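Local atomic coordinates of putative glycosyltransferase (Mannosyltransferase) involved in glycosylating the PBCV-1 major capsid protein (PDB entry 2P6W), a protein that probably transfers a sugar from a UDP-sugar donor during glycosylation of the viral major capsid protein, using a manganese ion held in its N-terminal domain. Residues Pro47-Glu52 with Ser140-Ala145; Thr95-Leu100 with Tyr175-Ile180. All coordinates share one frame; numbering follows the deposited sequence.

Contact 1. Residues Pro47-Glu52 with Ser140-Ala145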
# COMPACT_ATOMS: atom_id res chain seq x y z
N PRO A 47 12.06 -1.44 -12.93
CA PRO A 47 12.85 -0.55 -12.08
C PRO A 47 14.28 -0.46 -12.59
O PRO A 47 14.84 -1.47 -13.05
CB PRO A 47 12.82 -1.23 -10.71
CG PRO A 47 11.65 -2.18 -10.77
CD PRO A 47 11.53 -2.60 -12.18
N LEU A 48 14.86 0.74 -12.52
CA LEU A 48 16.27 0.93 -12.86
C LEU A 48 17.19 0.43 -11.75
O LEU A 48 18.32 0.00 -12.03
CB LEU A 48 16.57 2.41 -13.13
CG LEU A 48 16.03 3.05 -14.41
CD1 LEU A 48 16.55 4.48 -14.49
CD2 LEU A 48 16.41 2.27 -15.67
N GLU A 49 16.71 0.52 -10.50
CA GLU A 49 17.45 0.05 -9.34
C GLU A 49 16.78 -1.23 -8.85
O GLU A 49 15.66 -1.19 -8.34
CB GLU A 49 17.48 1.11 -8.23
CG GLU A 49 18.20 2.38 -8.64
CD GLU A 49 18.13 3.49 -7.61
OE1 GLU A 49 18.46 3.24 -6.44
OE2 GLU A 49 17.77 4.61 -8.00
N THR A 50 17.46 -2.36 -9.03
CA THR A 50 16.82 -3.67 -8.84
C THR A 50 17.20 -4.42 -7.56
O THR A 50 16.72 -5.54 -7.35
CB THR A 50 17.11 -4.60 -10.03
OG1 THR A 50 18.52 -4.62 -10.28
CG2 THR A 50 16.37 -4.13 -11.28
N GLU A 51 18.04 -3.82 -6.72
CA GLU A 51 18.35 -4.42 -5.41
C GLU A 51 17.12 -4.41 -4.49
O GLU A 51 16.24 -3.55 -4.61
CB GLU A 51 19.52 -3.69 -4.73
CG GLU A 51 20.88 -3.92 -5.38
CD GLU A 51 21.97 -3.11 -4.70
OE1 GLU A 51 22.51 -3.57 -3.67
OE2 GLU A 51 22.30 -2.01 -5.21
N GLU A 52 17.08 -5.38 -3.58
CA GLU A 52 15.93 -5.56 -2.68
C GLU A 52 15.49 -4.25 -1.99
O GLU A 52 14.30 -3.92 -2.00
CB GLU A 52 16.23 -6.63 -1.63
CG GLU A 52 15.07 -6.90 -0.66
CD GLU A 52 15.39 -8.02 0.32
OE1 GLU A 52 15.37 -9.19 -0.11
OE2 GLU A 52 15.67 -7.72 1.51
N SER A 140 14.45 9.56 -1.30
CA SER A 140 15.85 10.03 -1.30
C SER A 140 16.71 9.30 -0.29
O SER A 140 17.95 9.31 -0.41
CB SER A 140 15.91 11.54 -1.02
OG SER A 140 15.74 11.82 0.37
N LEU A 141 16.08 8.68 0.71
CA LEU A 141 16.82 8.04 1.80
C LEU A 141 17.16 6.59 1.47
O LEU A 141 17.80 5.90 2.28
CB LEU A 141 16.04 8.11 3.12
CG LEU A 141 15.94 9.50 3.73
CD1 LEU A 141 14.94 9.46 4.84
CD2 LEU A 141 17.29 9.98 4.24
N ARG A 142 16.75 6.13 0.30
CA ARG A 142 16.87 4.69 -0.04
C ARG A 142 18.27 4.14 0.01
O ARG A 142 18.44 2.93 0.22
CB ARG A 142 16.25 4.39 -1.41
CG ARG A 142 17.00 5.02 -2.58
CD ARG A 142 16.18 4.91 -3.84
NE ARG A 142 16.86 5.43 -5.03
CZ ARG A 142 16.94 6.72 -5.35
NH1 ARG A 142 16.43 7.66 -4.56
NH2 ARG A 142 17.57 7.07 -6.47
N ASN A 143 19.25 4.99 -0.22
CA ASN A 143 20.63 4.51 -0.27
C ASN A 143 21.51 5.02 0.87
O ASN A 143 22.74 5.08 0.74
CB ASN A 143 21.27 4.83 -1.63
CG ASN A 143 20.78 3.91 -2.75
OD1 ASN A 143 20.31 4.37 -3.79
ND2 ASN A 143 20.91 2.60 -2.54
N GLU A 144 20.87 5.38 1.97
CA GLU A 144 21.56 5.89 3.15
C GLU A 144 21.23 5.00 4.35
O GLU A 144 20.06 4.73 4.61
CB GLU A 144 21.07 7.33 3.38
CG GLU A 144 21.63 8.05 4.58
CD GLU A 144 21.19 9.51 4.62
OE1 GLU A 144 20.92 10.09 3.54
OE2 GLU A 144 21.12 10.07 5.73
N ALA A 145 22.26 4.51 5.05
CA ALA A 145 22.06 3.77 6.30
C ALA A 145 21.47 4.74 7.33
O ALA A 145 21.87 5.91 7.35
CB ALA A 145 23.37 3.21 6.81
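Arg142 grips the carboxylate of Glu49 side-on, with NE and NH2 each meeting a different oxygen. NH2 of Arg142 donates to OE2 of Glu49 at 2.9 Å, and OE2 accepts through its syn lone pair. NE of Arg142 donates to OE1 of Glu49 at 3.1 Å, and this bond is the straighter of the two, at 164°. NE stands somewhat out of the carboxylate plane, on the syn side of OE1. A weak third bond runs from NE of Arg142 to OE2 of Glu49 at 3.2 Å. Both oxygens lie close to the guanidinium plane, yet the two flat groups are twisted 43° apart. The salt bridge is therefore bidentate but not coplanar.

The bridge lies at the surface of a GT-A domain. It joins the loop between strand 39-43 and helix 52-57 to the type I turn Leu141-Glu144 that follows helix 132-140. The turn is closed by the bond from Glu144 N to Leu141 O, at 3.1 Å.

Asn143 comes up beside the same carboxylate. Its OD1 lies 3.4 Å from OE1 of Glu49; both are acceptors, and no bond forms.

Arg142 leaves the turn with CG between its backbone N and carbonyl carbon (chi1 67°), and the chain then runs extended to NE, crossing Glu49 at about a right angle. NH1 of Arg142 bonds to the carbonyl oxygen of Trp139, and the guanidinium makes a cation-pi contact with the Trp139 side chain. The Arg142 side chain also touches Phe57, while that of Glu49 touches Ala54, both in helix 52-57.

Contact 2. Residues Thr95-Leu100 with Tyr175-Ile180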
# COMPACT_ATOMS: atom_id res chain seq x y z
N THR A 95 -14.25 4.56 2.52
CA THR A 95 -14.73 5.40 3.61
C THR A 95 -15.73 4.68 4.52
O THR A 95 -16.06 5.18 5.60
CB THR A 95 -15.28 6.73 3.07
OG1 THR A 95 -16.15 6.46 1.96
CG2 THR A 95 -14.11 7.61 2.58
N SER A 96 -16.22 3.50 4.10
CA SER A 96 -17.03 2.68 5.00
C SER A 96 -16.17 1.96 6.04
O SER A 96 -16.69 1.44 7.03
CB SER A 96 -17.90 1.67 4.24
OG SER A 96 -17.09 0.74 3.55
N PHE A 97 -14.85 1.92 5.79
CA PHE A 97 -13.90 1.16 6.62
C PHE A 97 -12.95 2.05 7.42
O PHE A 97 -12.36 1.60 8.42
CB PHE A 97 -13.05 0.23 5.74
CG PHE A 97 -13.84 -0.88 5.10
CD1 PHE A 97 -14.06 -2.08 5.78
CD2 PHE A 97 -14.37 -0.72 3.83
CE1 PHE A 97 -14.81 -3.10 5.20
CE2 PHE A 97 -15.10 -1.74 3.23
CZ PHE A 97 -15.32 -2.93 3.91
N ILE A 98 -12.79 3.29 6.98
CA ILE A 98 -11.88 4.23 7.63
C ILE A 98 -12.40 5.66 7.57
O ILE A 98 -13.01 6.06 6.58
CB ILE A 98 -10.42 4.12 7.04
CG1 ILE A 98 -9.44 5.04 7.77
CG2 ILE A 98 -10.40 4.37 5.54
CD1 ILE A 98 -7.96 4.71 7.48
N ASP A 99 -12.18 6.40 8.65
CA ASP A 99 -12.60 7.78 8.77
C ASP A 99 -11.43 8.66 8.31
O ASP A 99 -10.39 8.71 8.98
CB ASP A 99 -12.93 8.06 10.24
CG ASP A 99 -13.30 9.49 10.52
OD1 ASP A 99 -13.35 10.32 9.58
OD2 ASP A 99 -13.56 9.79 11.70
N LEU A 100 -11.61 9.32 7.16
CA LEU A 100 -10.57 10.19 6.59
C LEU A 100 -10.84 11.68 6.82
O LEU A 100 -10.25 12.54 6.15
CB LEU A 100 -10.40 9.91 5.09
CG LEU A 100 -9.92 8.49 4.73
CD1 LEU A 100 -9.94 8.29 3.22
CD2 LEU A 100 -8.54 8.21 5.32
N TYR A 175 -7.36 -5.29 10.45
CA TYR A 175 -8.24 -6.43 10.15
C TYR A 175 -9.04 -6.31 8.87
O TYR A 175 -9.33 -7.33 8.25
CB TYR A 175 -9.17 -6.76 11.33
CG TYR A 175 -8.43 -6.83 12.63
CD1 TYR A 175 -7.27 -7.60 12.76
CD2 TYR A 175 -8.85 -6.07 13.73
CE1 TYR A 175 -6.57 -7.64 13.97
CE2 TYR A 175 -8.16 -6.10 14.93
CZ TYR A 175 -7.02 -6.89 15.05
OH TYR A 175 -6.32 -6.92 16.25
N THR A 176 -9.37 -5.08 8.49
CA THR A 176 -10.11 -4.87 7.25
C THR A 176 -9.28 -4.24 6.14
O THR A 176 -9.57 -4.49 4.96
CB THR A 176 -11.36 -3.99 7.45
OG1 THR A 176 -10.96 -2.72 7.98
CG2 THR A 176 -12.35 -4.67 8.40
N LEU A 177 -8.28 -3.43 6.49
CA LEU A 177 -7.54 -2.67 5.48
C LEU A 177 -6.11 -3.14 5.15
O LEU A 177 -5.52 -2.69 4.17
CB LEU A 177 -7.55 -1.17 5.79
CG LEU A 177 -8.96 -0.56 5.70
CD1 LEU A 177 -9.00 0.79 6.38
CD2 LEU A 177 -9.47 -0.43 4.25
N ASN A 178 -5.57 -4.03 5.97
CA ASN A 178 -4.28 -4.64 5.63
C ASN A 178 -4.32 -6.05 6.21
O ASN A 178 -3.56 -6.40 7.12
CB ASN A 178 -3.11 -3.82 6.17
CG ASN A 178 -1.76 -4.26 5.60
OD1 ASN A 178 -1.65 -5.31 4.96
ND2 ASN A 178 -0.72 -3.44 5.83
N CYS A 179 -5.27 -6.83 5.70
CA CYS A 179 -5.59 -8.11 6.32
C CYS A 179 -4.66 -9.20 5.81
O CYS A 179 -4.93 -9.88 4.80
CB CYS A 179 -7.06 -8.45 6.09
SG CYS A 179 -7.52 -9.91 7.05
N ILE A 180 -3.52 -9.34 6.50
CA ILE A 180 -2.52 -10.34 6.17
C ILE A 180 -3.12 -11.74 6.26
O ILE A 180 -3.69 -12.12 7.29
CB ILE A 180 -1.28 -10.19 7.09
CG1 ILE A 180 -0.58 -8.85 6.81
CG2 ILE A 180 -0.32 -11.36 6.91
CD1 ILE A 180 0.52 -8.49 7.80
O HOH W 1 -12.66 -0.92 9.31
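Thr176 meets the ring of Phe97, and next to it Leu177 packs on Phe97 and Ile98. In this GT-A domain the contact joins the loop between strands 83-85 and 107-110 to the lead-in of strand 179-180. That short strand pairs in parallel with strand 193-195, which carries the manganese ligand His195.

Thr176 brings its CB to 3.7 Å from CD1 of Phe97, approaching the ring obliquely. Its OG1 sits between the backbone N and the carbonyl carbon (chi1 59°), which turns the hydroxyl to a bridging water. The backbone of Thr176 is hydrogen-bonded to Leu192 and Phe193.

Leu177 is buried and supplies most of the apolar surface on this side. CD2 of Leu177 lies 3.9 Å from CB of Phe97, while CD1 lies against Ile98 and stays near that same CB. CD1 of Leu177 is 3.7 Å from CB of Ile98 and also touches CG2 of that residue. The Leu177 and Ile98 side chains cross at a slant. Beyond them, Leu177 also packs on Phe110 and Phe193, and Ile98 on His108, so the pair belongs to a core shared with strands 107-110 and 193-195.

OD1 of Asn178 bonds to ND1 of His195 and its ND2 to OD1 of Asn121, which makes it a second-shell residue to the metal site.

No direct hydrogen bond crosses between the segments. The polar link is one water lying in the plane of the Phe97 ring, at its edge: it donates to O of Phe97 at 2.7 Å and is hydrogen-bonded to OG1 of Thr176 at 2.8 Å.

Contacts 1 and 2 lie on opposite sides of the centre of the chain. Their centres are 29 Å apart, and their nearest atoms about 16 Å, so they do not touch. Their segments alternate along the sequence. Contact 1 is a charged surface bridge, whereas contact 2 is partly buried and mainly apolar. Each has a different relation to the active site. In contact 1 the side chain of Arg142 is about 10 Å from that of Arg59, a UDP-glucose-binding residue, although no nucleotide sugar is bound here. In contact 2 the side chain of Leu177 is about 9 Å from that of His195 and about 13 Å from the manganese ion, which Asp80 and Asp82 also bind.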